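PDB 3MZ2: glycerophosphoryl diester phosphodiesterase from Parabacteroides distasonis, which probably hydrolyses glycerophosphodiesters, the products of phospholipid deacylation, to an alcohol and glycerol 3-phosphate. Local coordinates for residues A62-L70 and T133-P143; E157-H165 and N177-F185. One frame throughout, in Å; residues are numbered along the deposited sequence.

Contact 1: A62-L70 and T133-P143; sequences ATFEIDPRL and TILILDKKDVP
Asp141 OD1 offers its syn lone pair to Leu70 N at 3.0 Å. Asp141 OD2 reaches the Arg69 guanidinium through a water lying in the guanidinium plane, and Arg69 itself is held by Asp82 and the carbonyls of Phe79 and His80. A second water joins Pro68 O to Lys140 N and Val142 N where the chains part.

Lys140 is modelled in two conformers. In one of them CB and CG pass Pro68 O, and bends beyond CG (chi2 -78°, chi4 -61°) turn the end back toward Asp67. There NZ would form a salt bridge to Asp67 OD1 (2.8 Å), on its anti side and 31° out of the carboxylate plane, with a weak bond of 3.1 Å to Asp138 OD2. Glu65 OE2 lies 3.4 Å from Asp138 OD2, two acceptors with no bond between them, while Glu65 OE1 takes the backbone N-H of Arg38.

Behind this polar end runs a parallel ladder from Phe64 N–Ile134 O to Asp138 N–Ile66 O. On one face Ile66 CD1 packs against Leu137 CD2 (3.7 Å) and Leu135 CD1. At the start, Thr133 OG1 donates to Ala62 O at 2.6 Å, in the carbonyl plane. Adjacent parallel strands in a curled sheet, joined through helices, are consistent with the TIM barrel of this family; in such barrels the active site lies at the C-terminal ends of the strands.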
ATOM      1  N   ALA A  62     -18.489  17.185   8.339  1.00 11.91           N
ATOM      2  CA  ALA A  62     -17.644  16.022   8.240  1.00 10.82           C
ATOM      3  C   ALA A  62     -16.322  16.435   7.588  1.00 11.52           C
ATOM      4  O   ALA A  62     -16.254  17.446   6.908  1.00 13.68           O
ATOM      5  CB  ALA A  62     -18.328  14.925   7.403  1.00 11.98           C
ATOM      6  N   THR A  63     -15.304  15.612   7.811  1.00 10.72           N
ATOM      7  CA  THR A  63     -14.080  15.589   7.043  1.00 10.56           C
ATOM      8  C   THR A  63     -14.200  14.444   6.049  1.00 10.96           C
ATOM      9  O   THR A  63     -15.121  13.639   6.145  1.00 10.53           O
ATOM     10  CB  THR A  63     -12.853  15.358   7.907  1.00 11.00           C
ATOM     11  OG1 THR A  63     -13.049  14.161   8.670  1.00 10.32           O
ATOM     12  CG2 THR A  63     -12.657  16.547   8.865  1.00 11.68           C
ATOM     13  N   PHE A  64     -13.326  14.428   5.053  1.00 10.17           N
ATOM     14  CA  PHE A  64     -13.376  13.396   4.006  1.00 11.45           C
ATOM     15  C   PHE A  64     -12.004  12.759   3.797  1.00 12.13           C
ATOM     16  O   PHE A  64     -11.053  13.427   3.451  1.00 11.88           O
ATOM     17  CB  PHE A  64     -13.910  13.998   2.688  1.00 11.48           C
ATOM     18  CG  PHE A  64     -15.315  14.552   2.820  1.00 11.63           C
ATOM     19  CD1 PHE A  64     -16.360  13.686   2.954  1.00 13.27           C
ATOM     20  CD2 PHE A  64     -15.557  15.882   2.919  1.00 13.92           C
ATOM     21  CE1 PHE A  64     -17.667  14.155   3.089  1.00 11.61           C
ATOM     22  CE2 PHE A  64     -16.861  16.366   3.085  1.00 14.58           C
ATOM     23  CZ  PHE A  64     -17.920  15.481   3.211  1.00 13.41           C
ATOM     24  N   GLU A  65     -11.978  11.444   3.922  1.00 11.89           N
ATOM     25  CA  GLU A  65     -10.795  10.642   3.664  1.00 12.45           C
ATOM     26  C   GLU A  65     -10.916  10.196   2.209  1.00 11.99           C
ATOM     27  O   GLU A  65     -11.951   9.686   1.806  1.00 13.01           O
ATOM     28  CB  GLU A  65     -10.823   9.446   4.605  1.00 13.18           C
ATOM     29  CG  GLU A  65      -9.595   8.587   4.452  1.00 16.47           C
ATOM     30  CD  GLU A  65      -9.744   7.417   3.520  1.00 22.39           C
ATOM     31  OE1 GLU A  65     -10.837   7.147   2.989  1.00 25.21           O
ATOM     32  OE2 GLU A  65      -8.704   6.743   3.334  1.00 27.73           O
ATOM     33  N   ILE A  66      -9.901  10.459   1.388  1.00 11.24           N
ATOM     34  CA  ILE A  66      -9.993  10.257  -0.043  1.00 11.45           C
ATOM     35  C   ILE A  66      -8.763   9.509  -0.562  1.00 11.20           C
ATOM     36  O   ILE A  66      -7.726   9.392   0.134  1.00 11.71           O
ATOM     37  CB  ILE A  66     -10.217  11.630  -0.764  1.00 11.13           C
ATOM     38  CG1 ILE A  66      -9.061  12.592  -0.502  1.00 10.89           C
ATOM     39  CG2 ILE A  66     -11.546  12.246  -0.271  1.00  9.46           C
ATOM     40  CD1 ILE A  66      -9.145  13.981  -1.195  1.00 12.37           C
ATOM     41  N   ASP A  67      -8.875   9.031  -1.804  1.00 11.80           N
ATOM     42  CA  ASP A  67      -7.912   8.123  -2.422  1.00 11.90           C
ATOM     43  C   ASP A  67      -7.242   8.721  -3.677  1.00 12.82           C
ATOM     44  O   ASP A  67      -7.705   8.491  -4.799  1.00 13.24           O
ATOM     45  CB  ASP A  67      -8.623   6.799  -2.814  1.00 12.89           C
ATOM     46  CG  ASP A  67      -9.251   6.104  -1.619  1.00 14.67           C
ATOM     47  OD1 ASP A  67      -8.461   5.703  -0.736  1.00 19.24           O
ATOM     48  OD2 ASP A  67     -10.485   5.962  -1.577  1.00 16.44           O
ATOM     49  N   PRO A  68      -6.143   9.481  -3.500  1.00 13.81           N
ATOM     50  CA  PRO A  68      -5.414  10.046  -4.636  1.00 12.55           C
ATOM     51  C   PRO A  68      -4.599   8.985  -5.364  1.00 12.48           C
ATOM     52  O   PRO A  68      -3.950   8.145  -4.739  1.00 12.92           O
ATOM     53  CB  PRO A  68      -4.491  11.110  -4.016  1.00 13.57           C
ATOM     54  CG  PRO A  68      -4.692  11.069  -2.566  1.00 15.42           C
ATOM     55  CD  PRO A  68      -5.544   9.874  -2.218  1.00 13.55           C
ATOM     56  N   ARG A  69      -4.693   8.990  -6.686  1.00 11.30           N
ATOM     57  CA  ARG A  69      -3.899   8.107  -7.510  1.00 12.57           C
ATOM     58  C   ARG A  69      -3.696   8.724  -8.899  1.00 13.11           C
ATOM     59  O   ARG A  69      -4.321   9.708  -9.277  1.00 14.28           O
ATOM     60  CB  ARG A  69      -4.517   6.700  -7.638  1.00 13.90           C
ATOM     61  CG  ARG A  69      -5.818   6.653  -8.355  1.00 15.38           C
ATOM     62  CD  ARG A  69      -6.231   5.231  -8.782  1.00 15.30           C
ATOM     63  NE  ARG A  69      -6.277   4.231  -7.688  1.00 16.33           N
ATOM     64  CZ  ARG A  69      -5.397   3.252  -7.534  1.00 17.71           C
ATOM     65  NH1 ARG A  69      -4.341   3.151  -8.327  1.00 18.37           N
ATOM     66  NH2 ARG A  69      -5.552   2.408  -6.524  1.00 19.32           N
ATOM     67  N   LEU A  70      -2.814   8.110  -9.643  1.00 14.39           N
ATOM     68  CA  LEU A  70      -2.272   8.702 -10.859  1.00 15.01           C
ATOM     69  C   LEU A  70      -2.880   8.186 -12.166  1.00 15.56           C
ATOM     70  O   LEU A  70      -3.114   6.994 -12.348  1.00 15.63           O
ATOM     71  CB  LEU A  70      -0.757   8.452 -10.898  1.00 15.55           C
ATOM     72  CG  LEU A  70       0.117   9.122  -9.869  1.00 15.72           C
ATOM     73  CD1 LEU A  70       1.581   8.608  -9.956  1.00 17.98           C
ATOM     74  CD2 LEU A  70       0.023  10.647 -10.033  1.00 16.87           C
ATOM     75  N   THR A 133     -14.283  22.172   4.718  1.00 12.70           N
ATOM     76  CA  THR A 133     -13.993  20.904   5.362  1.00 12.70           C
ATOM     77  C   THR A 133     -12.460  20.670   5.372  1.00 11.21           C
ATOM     78  O   THR A 133     -11.683  21.567   5.078  1.00 12.22           O
ATOM     79  CB  THR A 133     -14.745  19.748   4.622  1.00 13.11           C
ATOM     80  OG1 THR A 133     -14.554  18.498   5.318  1.00 16.93           O
ATOM     81  CG2 THR A 133     -14.275  19.583   3.196  1.00 13.29           C
ATOM     82  N   ILE A 134     -12.051  19.473   5.738  1.00 12.27           N
ATOM     83  CA  ILE A 134     -10.669  19.052   5.736  1.00 11.51           C
ATOM     84  C   ILE A 134     -10.650  17.754   4.972  1.00 11.92           C
ATOM     85  O   ILE A 134     -11.496  16.892   5.203  1.00 11.87           O
ATOM     86  CB  ILE A 134     -10.175  18.753   7.169  1.00 12.79           C
ATOM     87  CG1 ILE A 134     -10.397  19.917   8.097  1.00 13.29           C
ATOM     88  CG2 ILE A 134      -8.675  18.292   7.189  1.00 12.46           C
ATOM     89  CD1 ILE A 134     -10.414  19.554   9.520  1.00 18.25           C
ATOM     90  N   LEU A 135      -9.714  17.591   4.053  1.00  9.87           N
ATOM     91  CA  LEU A 135      -9.520  16.352   3.358  1.00 11.33           C
ATOM     92  C   LEU A 135      -8.383  15.578   4.013  1.00 11.63           C
ATOM     93  O   LEU A 135      -7.412  16.171   4.552  1.00 12.28           O
ATOM     94  CB  LEU A 135      -9.144  16.665   1.890  1.00 11.70           C
ATOM     95  CG  LEU A 135     -10.112  17.541   1.080  1.00 11.82           C
ATOM     96  CD1 LEU A 135      -9.544  17.796  -0.319  1.00 11.95           C
ATOM     97  CD2 LEU A 135     -11.487  16.929   1.058  1.00 11.81           C
ATOM     98  N   ILE A 136      -8.459  14.263   3.955  1.00 10.52           N
ATOM     99  CA  ILE A 136      -7.476  13.391   4.562  1.00 10.87           C
ATOM    100  C   ILE A 136      -7.006  12.407   3.492  1.00 11.12           C
ATOM    101  O   ILE A 136      -7.804  11.618   2.965  1.00 10.13           O
ATOM    102  CB  ILE A 136      -8.039  12.646   5.786  1.00 10.93           C
ATOM    103  CG1 ILE A 136      -8.640  13.660   6.768  1.00 12.14           C
ATOM    104  CG2 ILE A 136      -6.867  11.798   6.433  1.00 11.20           C
ATOM    105  CD1 ILE A 136      -9.380  13.025   8.029  1.00 13.06           C
ATOM    106  N   LEU A 137      -5.744  12.518   3.104  1.00 11.50           N
ATOM    107  CA  LEU A 137      -5.210  11.782   1.965  1.00 11.40           C
ATOM    108  C   LEU A 137      -4.685  10.404   2.370  1.00 13.48           C
ATOM    109  O   LEU A 137      -3.688  10.270   3.114  1.00 15.00           O
ATOM    110  CB  LEU A 137      -4.075  12.535   1.261  1.00 11.33           C
ATOM    111  CG  LEU A 137      -4.393  13.982   0.827  1.00 11.40           C
ATOM    112  CD1 LEU A 137      -3.220  14.559  -0.018  1.00 12.55           C
ATOM    113  CD2 LEU A 137      -5.724  14.121   0.090  1.00 13.03           C
ATOM    114  N   ASP A 138      -5.291   9.373   1.801  1.00 14.38           N
ATOM    115  CA  ASP A 138      -4.734   8.031   1.931  1.00 17.15           C
ATOM    116  C   ASP A 138      -3.606   7.908   0.876  1.00 17.84           C
ATOM    117  O   ASP A 138      -3.334   8.846   0.120  1.00 20.19           O
ATOM    118  CB  ASP A 138      -5.851   6.996   1.748  1.00 17.68           C
ATOM    119  CG  ASP A 138      -5.486   5.613   2.285  1.00 23.98           C
ATOM    120  OD1 ASP A 138      -4.445   5.464   2.957  1.00 30.22           O
ATOM    121  OD2 ASP A 138      -6.279   4.681   2.028  1.00 29.45           O
ATOM    122  N   LYS A 139      -2.888   6.808   0.877  1.00 18.70           N
ATOM    123  CA  LYS A 139      -1.756   6.578  -0.003  0.50 19.59           C
ATOM    124  C   LYS A 139      -2.135   5.467  -0.964  1.00 20.11           C
ATOM    125  O   LYS A 139      -2.486   4.375  -0.479  1.00 20.33           O
ATOM    126  CB  LYS A 139      -0.555   6.134   0.874  0.50 20.17           C
ATOM    127  CG  LYS A 139       0.630   5.450   0.149  0.50 22.69           C
ATOM    128  CD  LYS A 139       1.813   5.260   1.105  0.50 24.84           C
ATOM    129  CE  LYS A 139       3.145   5.051   0.389  0.50 26.98           C
ATOM    130  NZ  LYS A 139       4.286   5.452   1.274  0.50 27.51           N
ATOM    131  N   LYS A 140      -2.041   5.740  -2.271  1.00 19.75           N
ATOM    132  CA  LYS A 140      -2.084   4.714  -3.299  0.50 19.98           C
ATOM    133  C   LYS A 140      -0.739   4.757  -4.028  1.00 19.60           C
ATOM    134  O   LYS A 140       0.258   4.267  -3.505  1.00 21.08           O
ATOM    135  CB  LYS A 140      -3.278   4.931  -4.252  0.50 20.20           C
ATOM    136  CG  LYS A 140      -4.652   4.997  -3.563  0.50 21.04           C
ATOM    137  CD  LYS A 140      -5.179   3.624  -3.178  0.50 21.99           C
ATOM    138  CE  LYS A 140      -6.377   3.745  -2.273  0.50 22.58           C
ATOM    139  NZ  LYS A 140      -6.017   4.458  -1.023  0.50 22.85           N
ATOM    140  N   ASP A 141      -0.676   5.369  -5.217  1.00 17.92           N
ATOM    141  CA  ASP A 141       0.569   5.388  -5.977  1.00 18.08           C
ATOM    142  C   ASP A 141       1.207   6.789  -6.171  1.00 17.89           C
ATOM    143  O   ASP A 141       2.144   6.916  -6.983  1.00 19.37           O
ATOM    144  CB  ASP A 141       0.383   4.677  -7.352  1.00 18.88           C
ATOM    145  CG  ASP A 141      -0.606   5.365  -8.265  1.00 19.30           C
ATOM    146  OD1 ASP A 141      -1.196   6.379  -7.876  1.00 17.56           O
ATOM    147  OD2 ASP A 141      -0.791   4.871  -9.401  1.00 21.51           O
ATOM    148  N   VAL A 142       0.697   7.836  -5.503  1.00 17.11           N
ATOM    149  CA  VAL A 142       1.372   9.138  -5.568  1.00 16.78           C
ATOM    150  C   VAL A 142       2.601   9.094  -4.651  1.00 17.41           C
ATOM    151  O   VAL A 142       2.472   8.720  -3.489  1.00 17.93           O
ATOM    152  CB  VAL A 142       0.464  10.343  -5.169  1.00 15.87           C
ATOM    153  CG1 VAL A 142       1.262  11.650  -5.273  1.00 16.60           C
ATOM    154  CG2 VAL A 142      -0.786  10.374  -6.081  1.00 15.88           C
ATOM    155  N   PRO A 143       3.796   9.462  -5.194  1.00 18.86           N
ATOM    156  CA  PRO A 143       4.951   9.484  -4.312  1.00 19.15           C
ATOM    157  C   PRO A 143       4.771  10.437  -3.149  1.00 18.15           C
ATOM    158  O   PRO A 143       4.218  11.527  -3.340  1.00 15.95           O
ATOM    159  CB  PRO A 143       6.101   9.940  -5.228  1.00 20.59           C
ATOM    160  CG  PRO A 143       5.615   9.648  -6.667  1.00 21.82           C
ATOM    161  CD  PRO A 143       4.133   9.850  -6.586  1.00 20.20           C
TER
HETATM  162  O   HOH W   1      -1.514   8.155  -3.439  1.00 15.38           O
HETATM  163  O   HOH W   2      -3.144   4.824 -10.553  1.00 14.23           O

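Contact 2: E157-H165 and N177-F185; sequences EPYVMITVH and NPNFMFEAF
Strands 160-164 and 182-185 run parallel, their axes approaching to 4.6 Å at 15°, with bonds alternating from Ile162 N–Met181 O to Phe185 N–Val164 O. At the far end the His165 ring turns its edge to the face of Phe185 in a T-shaped stack, with planes 70° apart. His165 CD2 sits over the centre of the phenyl ring, 3.5 Å from Phe185 CE1, and Thr163 CG2 comes in obliquely at the same ring atom. Tyr208 makes a further edge-to-face pair with Phe185. Replacing Phe185 by an alanine would probably leave the His165 imidazole without its stacking partner and freer to turn.

Near the beginning of the pair, Ile162 CD1 points down on the Phe180 ring, 3.7 Å from its centroid and 10° off the normal, a clear CH-pi contact. Asn177 CB lies over the opposite face, toward the rim. The face carrying Ile162, Val164 and Phe182 is apolar: Val164 CG1 meets Phe182 CD1 at 3.8 Å, and Phe173 of helix 167-176 packs against Phe180 and Phe182. The selenomethionines Met161 and Met181 run side by side, CG to CG.

Where the helix ends, Asn177 divides its amide: OD1 accepts from Asn179 N in an Asx turn, while ND2 donates to Glu157 OE2 at 2.8 Å. That bond is straight and lies in the amide plane, which stands almost perpendicular to the carboxylate. Thr152 also engages ND2. A carboxylate bonded to a neutral amide thus ties the turn after helix 167-176 to the loop before strand 160-164.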
ATOM      1  N   GLU A 157      -1.990  23.281   4.046  1.00 11.56           N
ATOM      2  CA  GLU A 157      -1.839  22.606   5.359  1.00 11.69           C
ATOM      3  C   GLU A 157      -3.008  22.698   6.305  1.00 11.05           C
ATOM      4  O   GLU A 157      -3.242  21.733   7.065  1.00 12.84           O
ATOM      5  CB  GLU A 157      -0.605  23.070   6.097  1.00 11.88           C
ATOM      6  CG  GLU A 157       0.731  22.966   5.293  1.00 12.98           C
ATOM      7  CD  GLU A 157       1.150  24.264   4.608  1.00 13.92           C
ATOM      8  OE1 GLU A 157       0.275  25.055   4.170  1.00 13.97           O
ATOM      9  OE2 GLU A 157       2.383  24.502   4.490  1.00 14.99           O
ATOM     10  N   PRO A 158      -3.734  23.839   6.312  1.00 12.24           N
ATOM     11  CA  PRO A 158      -4.883  23.887   7.236  1.00 12.41           C
ATOM     12  C   PRO A 158      -6.094  23.039   6.870  1.00 12.87           C
ATOM     13  O   PRO A 158      -7.055  22.973   7.652  1.00 13.64           O
ATOM     14  CB  PRO A 158      -5.290  25.377   7.205  1.00 13.04           C
ATOM     15  CG  PRO A 158      -4.044  26.104   6.762  1.00 13.94           C
ATOM     16  CD  PRO A 158      -3.359  25.179   5.812  1.00 12.44           C
ATOM     17  N   TYR A 159      -6.112  22.440   5.681  1.00 12.91           N
ATOM     18  CA  TYR A 159      -7.288  21.712   5.226  1.00 13.65           C
ATOM     19  C   TYR A 159      -6.994  20.430   4.452  1.00 13.57           C
ATOM     20  O   TYR A 159      -7.917  19.813   3.927  1.00 13.64           O
ATOM     21  CB  TYR A 159      -8.283  22.595   4.449  1.00 15.81           C
ATOM     22  CG  TYR A 159      -7.724  23.334   3.266  1.00 13.30           C
ATOM     23  CD1 TYR A 159      -7.024  24.549   3.434  1.00 14.34           C
ATOM     24  CD2 TYR A 159      -8.026  22.929   1.942  1.00 14.89           C
ATOM     25  CE1 TYR A 159      -6.519  25.228   2.343  1.00 15.54           C
ATOM     26  CE2 TYR A 159      -7.545  23.628   0.861  1.00 14.57           C
ATOM     27  CZ  TYR A 159      -6.775  24.749   1.050  1.00 15.50           C
ATOM     28  OH  TYR A 159      -6.318  25.436  -0.045  1.00 18.68           O
ATOM     29  N   VAL A 160      -5.738  20.032   4.368  1.00 13.12           N
ATOM     30  CA  VAL A 160      -5.392  18.754   3.707  1.00 12.52           C
ATOM     31  C   VAL A 160      -4.419  18.027   4.629  1.00 12.15           C
ATOM     32  O   VAL A 160      -3.272  18.460   4.796  1.00 13.01           O
ATOM     33  CB  VAL A 160      -4.785  18.974   2.309  1.00 12.34           C
ATOM     34  CG1 VAL A 160      -4.519  17.598   1.590  1.00 12.57           C
ATOM     35  CG2 VAL A 160      -5.639  19.896   1.441  1.00 13.95           C
HETATM   36  N   MSE A 161      -4.888  16.951   5.260  1.00 11.16           N
HETATM   37  CA  MSE A 161      -4.101  16.151   6.209  1.00 11.59           C
HETATM   38  C   MSE A 161      -3.536  14.943   5.493  1.00 11.58           C
HETATM   39  O   MSE A 161      -4.071  14.545   4.438  1.00 13.25           O
HETATM   40  CB  MSE A 161      -4.956  15.657   7.394  1.00 12.10           C
HETATM   41  CG  MSE A 161      -5.404  16.777   8.258  1.00 13.59           C
HETATM   42 SE   MSE A 161      -6.853  16.273   9.469  0.75 13.88          SE
HETATM   43  CE  MSE A 161      -5.997  14.845  10.509  1.00 11.57           C
ATOM     44  N   ILE A 162      -2.522  14.337   6.089  1.00 11.41           N
ATOM     45  CA  ILE A 162      -1.842  13.173   5.472  1.00 11.75           C
ATOM     46  C   ILE A 162      -1.993  11.958   6.384  1.00 12.25           C
ATOM     47  O   ILE A 162      -1.711  12.042   7.559  1.00 10.96           O
ATOM     48  CB  ILE A 162      -0.346  13.470   5.252  1.00 11.65           C
ATOM     49  CG1 ILE A 162      -0.178  14.744   4.399  1.00 14.45           C
ATOM     50  CG2 ILE A 162       0.355  12.256   4.563  1.00 13.56           C
ATOM     51  CD1 ILE A 162       1.244  15.391   4.496  1.00 14.78           C
ATOM     52  N   THR A 163      -2.440  10.837   5.821  1.00 11.42           N
ATOM     53  CA  THR A 163      -2.529   9.593   6.561  1.00 12.33           C
ATOM     54  C   THR A 163      -1.155   8.967   6.560  1.00 12.77           C
ATOM     55  O   THR A 163      -0.527   8.839   5.508  1.00 11.65           O
ATOM     56  CB  THR A 163      -3.537   8.607   5.932  1.00 13.17           C
ATOM     57  OG1 THR A 163      -4.815   9.221   5.908  1.00 14.32           O
ATOM     58  CG2 THR A 163      -3.607   7.309   6.807  1.00 14.51           C
ATOM     59  N   VAL A 164      -0.706   8.578   7.758  1.00 12.16           N
ATOM     60  CA  VAL A 164       0.602   7.930   7.945  1.00 12.57           C
ATOM     61  C   VAL A 164       0.403   6.684   8.775  1.00 12.12           C
ATOM     62  O   VAL A 164      -0.447   6.672   9.709  1.00 12.50           O
ATOM     63  CB  VAL A 164       1.624   8.876   8.636  1.00 12.24           C
ATOM     64  CG1 VAL A 164       1.992  10.058   7.676  1.00 11.46           C
ATOM     65  CG2 VAL A 164       1.144   9.383   9.996  1.00 12.58           C
ATOM     66  N   HIS A 165       1.127   5.635   8.390  1.00 12.74           N
ATOM     67  CA  HIS A 165       0.955   4.341   9.023  1.00 13.85           C
ATOM     68  C   HIS A 165       1.925   4.086  10.188  1.00 14.03           C
ATOM     69  O   HIS A 165       1.728   3.166  10.968  1.00 13.62           O
ATOM     70  CB  HIS A 165       1.046   3.222   7.995  1.00 15.13           C
ATOM     71  CG  HIS A 165      -0.033   3.254   6.968  1.00 20.56           C
ATOM     72  ND1 HIS A 165       0.177   2.862   5.660  1.00 28.40           N
ATOM     73  CD2 HIS A 165      -1.316   3.681   7.033  1.00 24.90           C
ATOM     74  CE1 HIS A 165      -0.951   3.008   4.981  1.00 28.63           C
ATOM     75  NE2 HIS A 165      -1.872   3.496   5.793  1.00 26.66           N
ATOM     76  N   ASN A 177       7.888  19.501   6.188  1.00 13.45           N
ATOM     77  CA  ASN A 177       7.036  20.655   6.500  1.00 13.57           C
ATOM     78  C   ASN A 177       6.368  20.456   7.861  1.00 13.17           C
ATOM     79  O   ASN A 177       5.402  19.695   8.010  1.00 11.37           O
ATOM     80  CB  ASN A 177       5.991  20.863   5.417  1.00 12.03           C
ATOM     81  CG  ASN A 177       5.117  22.100   5.663  1.00 14.06           C
ATOM     82  OD1 ASN A 177       5.156  22.721   6.714  1.00 14.46           O
ATOM     83  ND2 ASN A 177       4.326  22.435   4.673  1.00 13.60           N
ATOM     84  N   PRO A 178       6.889  21.153   8.888  1.00 13.62           N
ATOM     85  CA  PRO A 178       6.334  20.910  10.234  1.00 13.67           C
ATOM     86  C   PRO A 178       4.961  21.460  10.514  1.00 13.88           C
ATOM     87  O   PRO A 178       4.455  21.327  11.638  1.00 15.76           O
ATOM     88  CB  PRO A 178       7.361  21.603  11.152  1.00 14.04           C
ATOM     89  CG  PRO A 178       7.916  22.671  10.308  1.00 16.65           C
ATOM     90  CD  PRO A 178       8.059  22.045   8.952  1.00 16.57           C
ATOM     91  N   ASN A 179       4.353  22.110   9.530  1.00 13.24           N
ATOM     92  CA  ASN A 179       2.980  22.558   9.635  1.00 14.18           C
ATOM     93  C   ASN A 179       1.987  21.502   9.163  1.00 12.60           C
ATOM     94  O   ASN A 179       0.788  21.711   9.227  1.00 14.57           O
ATOM     95  CB  ASN A 179       2.806  23.855   8.856  1.00 14.91           C
ATOM     96  CG  ASN A 179       3.535  25.041   9.513  1.00 19.12           C
ATOM     97  OD1 ASN A 179       3.624  25.135  10.747  1.00 25.52           O
ATOM     98  ND2 ASN A 179       4.137  25.868   8.707  1.00 27.54           N
ATOM     99  N   PHE A 180       2.457  20.346   8.697  1.00 11.93           N
ATOM    100  CA  PHE A 180       1.514  19.301   8.314  1.00 11.04           C
ATOM    101  C   PHE A 180       0.765  18.725   9.530  1.00 11.54           C
ATOM    102  O   PHE A 180       1.320  18.584  10.638  1.00 12.28           O
ATOM    103  CB  PHE A 180       2.227  18.142   7.660  1.00 11.13           C
ATOM    104  CG  PHE A 180       2.750  18.369   6.257  1.00 12.47           C
ATOM    105  CD1 PHE A 180       2.068  19.129   5.305  1.00 15.18           C
ATOM    106  CD2 PHE A 180       3.901  17.703   5.861  1.00 11.76           C
ATOM    107  CE1 PHE A 180       2.603  19.305   4.026  1.00 13.92           C
ATOM    108  CE2 PHE A 180       4.412  17.835   4.596  1.00 13.61           C
ATOM    109  CZ  PHE A 180       3.766  18.610   3.679  1.00 11.88           C
HETATM  110  N   MSE A 181      -0.480  18.345   9.299  1.00 11.00           N
HETATM  111  CA  MSE A 181      -1.300  17.644  10.288  1.00 11.56           C
HETATM  112  C   MSE A 181      -1.520  16.225   9.801  1.00 11.13           C
HETATM  113  O   MSE A 181      -1.760  16.034   8.610  1.00 12.24           O
HETATM  114  CB  MSE A 181      -2.604  18.383  10.464  1.00 12.57           C
HETATM  115  CG  MSE A 181      -3.645  17.838  11.395  1.00 14.15           C
HETATM  116 SE   MSE A 181      -3.285  18.433  13.219  0.75 13.25          SE
HETATM  117  CE  MSE A 181      -3.914  16.837  14.107  1.00 15.16           C
ATOM    118  N   PHE A 182      -1.504  15.256  10.720  1.00 10.33           N
ATOM    119  CA  PHE A 182      -1.573  13.858  10.365  1.00 11.28           C
ATOM    120  C   PHE A 182      -2.807  13.137  10.886  1.00 11.40           C
ATOM    121  O   PHE A 182      -3.250  13.402  12.028  1.00 13.05           O
ATOM    122  CB  PHE A 182      -0.332  13.145  10.913  1.00 11.83           C
ATOM    123  CG  PHE A 182       0.931  13.680  10.340  1.00 10.68           C
ATOM    124  CD1 PHE A 182       1.223  13.484   9.003  1.00 11.40           C
ATOM    125  CD2 PHE A 182       1.798  14.411  11.122  1.00 12.96           C
ATOM    126  CE1 PHE A 182       2.375  14.011   8.452  1.00 13.37           C
ATOM    127  CE2 PHE A 182       2.964  14.973  10.585  1.00 13.15           C
ATOM    128  CZ  PHE A 182       3.281  14.740   9.272  1.00 13.45           C
ATOM    129  N   GLU A 183      -3.280  12.179  10.078  1.00 10.79           N
ATOM    130  CA  GLU A 183      -4.068  11.060  10.613  1.00 10.19           C
ATOM    131  C   GLU A 183      -3.058   9.900  10.767  1.00 11.49           C
ATOM    132  O   GLU A 183      -2.526   9.424   9.797  1.00 12.12           O
ATOM    133  CB  GLU A 183      -5.212  10.654   9.679  1.00 11.32           C
ATOM    134  CG  GLU A 183      -5.918   9.424  10.229  1.00 12.08           C
ATOM    135  CD  GLU A 183      -6.972   8.868   9.333  1.00 14.80           C
ATOM    136  OE1 GLU A 183      -7.923   9.625   9.001  1.00 14.41           O
ATOM    137  OE2 GLU A 183      -6.865   7.654   9.054  1.00 15.85           O
ATOM    138  N   ALA A 184      -2.745   9.541  11.989  1.00 11.04           N
ATOM    139  CA  ALA A 184      -1.745   8.508  12.273  1.00 11.49           C
ATOM    140  C   ALA A 184      -2.396   7.214  12.728  1.00 12.11           C
ATOM    141  O   ALA A 184      -3.269   7.234  13.555  1.00 11.91           O
ATOM    142  CB  ALA A 184      -0.770   9.023  13.356  1.00 11.77           C
ATOM    143  N   PHE A 185      -1.979   6.071  12.173  1.00 10.85           N
ATOM    144  CA  PHE A 185      -2.387   4.781  12.689  1.00 11.91           C
ATOM    145  C   PHE A 185      -1.752   4.563  14.049  1.00 11.74           C
ATOM    146  O   PHE A 185      -0.510   4.544  14.184  1.00 12.47           O
ATOM    147  CB  PHE A 185      -1.975   3.664  11.726  1.00 10.80           C
ATOM    148  CG  PHE A 185      -2.895   3.491  10.531  1.00 14.33           C
ATOM    149  CD1 PHE A 185      -3.321   4.596   9.820  1.00 13.69           C
ATOM    150  CD2 PHE A 185      -3.263   2.234  10.087  1.00 17.14           C
ATOM    151  CE1 PHE A 185      -4.205   4.464   8.757  1.00 21.07           C
ATOM    152  CE2 PHE A 185      -4.127   2.088   8.974  1.00 18.29           C
ATOM    153  CZ  PHE A 185      -4.580   3.220   8.314  1.00 19.39           C
TER
HETATM  154  O   HOH W   3      -1.711  19.438   6.917  1.00 11.51           O
HETATM  155  O   HOH W   4       1.647   2.201  13.627  1.00 17.68           O

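Contact 1 closes before contact 2 opens along the chain, and their centres lie 11 Å apart in the same curled sheet. Strands 135-137 and 160-164 are direct neighbours, joined by backbone bonds from Leu135 to Tyr159 and Met161, so the order across the sheet is 63-70, 135-137, 160-164, 182-185, all parallel. Helix 144-153 connects the two contacts and packs against side chains of both, while helix 167-176 completes the beta-alpha-beta unit of contact 2. Ile136 CG2 touches Thr163 and Glu183, linking their side chains on one face. Together the contacts form four successive staves of the TIM-barrel wall expected of this family.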